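Local coordinates for protein SeviL (Septifer virgatus, PDB 6LF2) that binds the glycans of GM1b and asialo-GM1 as a dimeric R-type lectin of trefoil fold, at residues K11-R17 with K125-A131. Residues are numbered along the deposited sequence; the frame is centred on the assembly and turned at random.
Sequences KCYIQNR and KWILFKA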
ATOM      1  N   LYS B  11     -11.325   5.840   1.379  1.00 14.60           N
ATOM      2  CA  LYS B  11     -10.109   6.574   1.069  1.00 14.83           C
ATOM      3  C   LYS B  11      -8.990   5.559   0.904  1.00 14.72           C
ATOM      4  O   LYS B  11      -8.864   4.647   1.727  1.00 16.16           O
ATOM      5  CB  LYS B  11      -9.766   7.564   2.186  1.00 16.40           C
ATOM      6  CG  LYS B  11     -10.766   8.706   2.375  1.00 18.61           C
ATOM      7  CD  LYS B  11     -10.572   9.822   1.355  1.00 19.86           C
ATOM      8  CE  LYS B  11     -11.652  10.883   1.507  1.00 25.37           C
ATOM      9  NZ  LYS B  11     -11.754  11.369   2.912  1.00 30.75           N
ATOM     10  N   CYS B  12      -8.189   5.706  -0.149  1.00 13.20           N
ATOM     11  CA  CYS B  12      -7.229   4.654  -0.442  1.00 14.17           C
ATOM     12  C   CYS B  12      -5.963   5.195  -1.084  1.00 14.24           C
ATOM     13  O   CYS B  12      -5.960   6.241  -1.739  1.00 13.81           O
ATOM     14  CB  CYS B  12      -7.840   3.583  -1.352  1.00 14.61           C
ATOM     15  SG  CYS B  12      -8.244   4.167  -3.006  1.00 22.02           S
ATOM     16  N   TYR B  13      -4.873   4.455  -0.883  1.00  9.66           N
ATOM     17  CA  TYR B  13      -3.690   4.618  -1.707  1.00  7.75           C
ATOM     18  C   TYR B  13      -3.836   3.734  -2.938  1.00  8.83           C
ATOM     19  O   TYR B  13      -4.519   2.705  -2.903  1.00 11.00           O
ATOM     20  CB  TYR B  13      -2.417   4.228  -0.952  1.00 10.76           C
ATOM     21  CG  TYR B  13      -2.098   5.095   0.249  1.00  8.96           C
ATOM     22  CD1 TYR B  13      -1.312   6.225   0.116  1.00  9.53           C
ATOM     23  CD2 TYR B  13      -2.570   4.764   1.523  1.00 11.63           C
ATOM     24  CE1 TYR B  13      -1.006   7.029   1.214  1.00 12.34           C
ATOM     25  CE2 TYR B  13      -2.272   5.559   2.626  1.00  9.68           C
ATOM     26  CZ  TYR B  13      -1.493   6.682   2.463  1.00  8.65           C
ATOM     27  OH  TYR B  13      -1.186   7.490   3.534  1.00 13.37           O
ATOM     28  N   ILE B  14      -3.210   4.157  -4.033  1.00 10.43           N
ATOM     29  CA  ILE B  14      -3.275   3.458  -5.315  1.00  8.01           C
ATOM     30  C   ILE B  14      -1.832   3.177  -5.717  1.00  8.65           C
ATOM     31  O   ILE B  14      -1.111   4.064  -6.182  1.00  8.83           O
ATOM     32  CB  ILE B  14      -4.030   4.267  -6.379  1.00  9.79           C
ATOM     33  CG1 ILE B  14      -5.458   4.543  -5.890  1.00 10.48           C
ATOM     34  CG2 ILE B  14      -4.041   3.517  -7.714  1.00 10.31           C
ATOM     35  CD1 ILE B  14      -6.307   5.421  -6.815  1.00 10.31           C
ATOM     36  N   GLN B  15      -1.387   1.938  -5.499  1.00  8.00           N
ATOM     37  CA  GLN B  15       0.024   1.596  -5.564  1.00  8.14           C
ATOM     38  C   GLN B  15       0.277   0.547  -6.642  1.00  7.75           C
ATOM     39  O   GLN B  15      -0.528  -0.368  -6.833  1.00  7.29           O
ATOM     40  CB  GLN B  15       0.501   1.090  -4.191  1.00  7.86           C
ATOM     41  CG  GLN B  15       1.991   0.771  -4.119  1.00  9.52           C
ATOM     42  CD  GLN B  15       2.490   0.702  -2.688  1.00 10.54           C
ATOM     43  OE1 GLN B  15       2.394   1.680  -1.934  1.00  8.90           O
ATOM     44  NE2 GLN B  15       3.030  -0.459  -2.307  1.00  8.22           N
ATOM     45  N   ASN B  16       1.394   0.698  -7.349  1.00  7.64           N
ATOM     46  CA  ASN B  16       1.711  -0.161  -8.479  1.00  6.21           C
ATOM     47  C   ASN B  16       2.510  -1.379  -8.042  1.00  8.02           C
ATOM     48  O   ASN B  16       3.471  -1.262  -7.280  1.00  9.03           O
ATOM     49  CB  ASN B  16       2.511   0.624  -9.518  1.00 10.79           C
ATOM     50  CG  ASN B  16       2.447  -0.011 -10.888  1.00 10.98           C
ATOM     51  OD1 ASN B  16       3.206  -0.934 -11.198  1.00 12.56           O
ATOM     52  ND2 ASN B  16       1.524   0.468 -11.717  1.00 10.80           N
ATOM     53  N   ARG B  17       2.128  -2.547  -8.568  1.00  7.28           N
ATOM     54  CA  ARG B  17       2.869  -3.773  -8.265  1.00  5.94           C
ATOM     55  C   ARG B  17       4.307  -3.719  -8.765  1.00  8.69           C
ATOM     56  O   ARG B  17       5.204  -4.311  -8.145  1.00  8.84           O
ATOM     57  CB  ARG B  17       2.166  -4.976  -8.882  1.00  8.99           C
ATOM     58  CG  ARG B  17       2.772  -6.323  -8.463  1.00  7.21           C
ATOM     59  CD  ARG B  17       1.881  -7.442  -8.949  1.00  9.59           C
ATOM     60  NE  ARG B  17       2.426  -8.762  -8.638  1.00 13.11           N
ATOM     61  CZ  ARG B  17       3.360  -9.368  -9.362  1.00 14.71           C
ATOM     62  NH1 ARG B  17       3.862  -8.769 -10.434  1.00 16.01           N
ATOM     63  NH2 ARG B  17       3.795 -10.572  -9.012  1.00 20.32           N
ATOM     64  N   LYS B 125      -0.729  -3.080 -13.082  1.00  8.50           N
ATOM     65  CA  LYS B 125      -1.314  -3.798 -11.954  1.00  8.76           C
ATOM     66  C   LYS B 125      -1.224  -2.929 -10.707  1.00  6.92           C
ATOM     67  O   LYS B 125      -0.127  -2.516 -10.318  1.00 10.28           O
ATOM     68  CB  LYS B 125      -0.602  -5.133 -11.742  1.00  8.42           C
ATOM     69  CG  LYS B 125      -0.690  -6.063 -12.942  1.00 10.85           C
ATOM     70  CD  LYS B 125       0.128  -7.322 -12.744  1.00 10.23           C
ATOM     71  CE  LYS B 125      -0.019  -8.241 -13.941  1.00  9.16           C
ATOM     72  NZ  LYS B 125       0.713  -9.536 -13.740  1.00 12.15           N
ATOM     73  N   TRP B 126      -2.378  -2.628 -10.112  1.00  8.42           N
ATOM     74  CA  TRP B 126      -2.473  -1.744  -8.957  1.00  7.66           C
ATOM     75  C   TRP B 126      -3.140  -2.444  -7.784  1.00  7.83           C
ATOM     76  O   TRP B 126      -4.045  -3.270  -7.953  1.00  9.83           O
ATOM     77  CB  TRP B 126      -3.281  -0.478  -9.267  1.00  9.62           C
ATOM     78  CG  TRP B 126      -2.803   0.287 -10.457  1.00  9.81           C
ATOM     79  CD1 TRP B 126      -3.194   0.098 -11.757  1.00 10.94           C
ATOM     80  CD2 TRP B 126      -1.874   1.378 -10.472  1.00  8.26           C
ATOM     81  NE1 TRP B 126      -2.551   0.987 -12.573  1.00 11.26           N
ATOM     82  CE2 TRP B 126      -1.738   1.789 -11.816  1.00  8.90           C
ATOM     83  CE3 TRP B 126      -1.142   2.051  -9.479  1.00  8.38           C
ATOM     84  CZ2 TRP B 126      -0.896   2.835 -12.195  1.00 11.28           C
ATOM     85  CZ3 TRP B 126      -0.306   3.083  -9.854  1.00  9.91           C
ATOM     86  CH2 TRP B 126      -0.195   3.474 -11.205  1.00 11.17           C
ATOM     87  N   ILE B 127      -2.711  -2.070  -6.584  1.00  6.98           N
ATOM     88  CA  ILE B 127      -3.395  -2.449  -5.362  1.00  7.64           C
ATOM     89  C   ILE B 127      -3.905  -1.162  -4.722  1.00  8.92           C
ATOM     90  O   ILE B 127      -3.150  -0.196  -4.556  1.00  7.99           O
ATOM     91  CB  ILE B 127      -2.470  -3.261  -4.434  1.00  8.21           C
ATOM     92  CG1 ILE B 127      -3.218  -3.697  -3.166  1.00  8.79           C
ATOM     93  CG2 ILE B 127      -1.189  -2.491  -4.130  1.00  8.38           C
ATOM     94  CD1 ILE B 127      -2.550  -4.872  -2.453  1.00 12.02           C
ATOM     95  N   LEU B 128      -5.202  -1.125  -4.447  1.00 10.41           N
ATOM     96  CA  LEU B 128      -5.870   0.043  -3.889  1.00  9.28           C
ATOM     97  C   LEU B 128      -6.200  -0.310  -2.448  1.00  9.32           C
ATOM     98  O   LEU B 128      -7.117  -1.093  -2.196  1.00 13.96           O
ATOM     99  CB  LEU B 128      -7.133   0.389  -4.674  1.00 13.71           C
ATOM    100  CG  LEU B 128      -6.965   0.759  -6.149  1.00 13.69           C
ATOM    101  CD1 LEU B 128      -6.969  -0.482  -7.022  1.00 13.53           C
ATOM    102  CD2 LEU B 128      -8.097   1.694  -6.550  1.00 15.88           C
ATOM    103  N   PHE B 129      -5.425   0.217  -1.502  1.00 12.65           N
ATOM    104  CA  PHE B 129      -5.578  -0.202  -0.119  1.00 11.11           C
ATOM    105  C   PHE B 129      -6.034   0.949   0.769  1.00  9.55           C
ATOM    106  O   PHE B 129      -5.724   2.114   0.521  1.00 11.49           O
ATOM    107  CB  PHE B 129      -4.286  -0.837   0.437  1.00 11.07           C
ATOM    108  CG  PHE B 129      -3.059   0.062   0.420  1.00  7.73           C
ATOM    109  CD1 PHE B 129      -2.736   0.830   1.537  1.00  8.68           C
ATOM    110  CD2 PHE B 129      -2.179   0.058  -0.658  1.00  9.73           C
ATOM    111  CE1 PHE B 129      -1.603   1.608   1.565  1.00  8.25           C
ATOM    112  CE2 PHE B 129      -1.039   0.839  -0.640  1.00  8.41           C
ATOM    113  CZ  PHE B 129      -0.742   1.616   0.478  1.00 11.30           C
ATOM    114  N   LYS B 130      -6.792   0.582   1.807  1.00 14.34           N
ATOM    115  CA  LYS B 130      -7.392   1.542   2.727  1.00 13.42           C
ATOM    116  C   LYS B 130      -6.335   2.446   3.344  1.00 14.72           C
ATOM    117  O   LYS B 130      -5.328   1.964   3.867  1.00 16.04           O
ATOM    118  CB  LYS B 130      -8.133   0.798   3.836  1.00 15.53           C
ATOM    119  CG  LYS B 130      -9.268  -0.074   3.350  1.00 27.06           C
ATOM    120  CD  LYS B 130      -9.871  -0.882   4.485  1.00 32.05           C
ATOM    121  CE  LYS B 130     -10.939  -1.827   3.955  1.00 41.68           C
ATOM    122  NZ  LYS B 130     -10.446  -2.630   2.797  1.00 37.82           N
ATOM    123  N   ALA B 131      -6.572   3.761   3.298  1.00 12.25           N
ATOM    124  CA  ALA B 131      -5.618   4.703   3.883  1.00 15.53           C
ATOM    125  C   ALA B 131      -5.754   4.809   5.398  1.00 19.90           C
ATOM    126  O   ALA B 131      -4.760   5.089   6.083  1.00 18.37           O
ATOM    127  CB  ALA B 131      -5.783   6.091   3.261  1.00 13.44           C
TER
HETATM  128  O   HOH W   1      -2.774   7.073   5.561  1.00 23.56           O
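The ring of F129 lies across Y13, and the pair illustrates how the two terminal strands of a trefoil lectin join when the first and last strands run antiparallel. The CB of Y13 sits over the face of the F129 ring, 3.7 Å from its centroid, while the two rings, at 26° to each other, are slid so far apart that they barely overlap. F129 reaches this place with its CG wedged between its own backbone N and carbonyl carbon (chi1 60°), which folds the ring back over the partner strand. At the ring's edge, in its plane, comes Q15 OE1, 3.8 Å from F129 CE2, the amide standing almost upright to the ring; R22 NE of the same chain and Q15 NE2 of the second subunit both bond to that oxygen. Beyond F129, the methyl of A131 meets Y13 CE2, and one water takes a bond from the Y13 hydroxyl and gives one to A131 O. The opposite face of the sheet repeats the theme with an amide on an indole: N16 ND2 lies over one face of W126, 3.4 Å from CZ2, its plane nearly perpendicular to the ring. Bonds to S123 O from ND2 and from E18 N to OD1 fix that amide's rotation. I14 CG2 touches W126 CE3 at 3.7 Å, and its CG1 runs beside L128 CD2. Six backbone hydrogen bonds tie the strands, from A131 N to K11 O at one end to R17 N and K125 O at the other, the latter almost straight (176°). On its other edge strand 6-16 pairs with strand 45-50, whose F47 touches C12 and L128; strands 31-35 and 96-100 pack against W126, and F129 stacks on F129 of the second subunit.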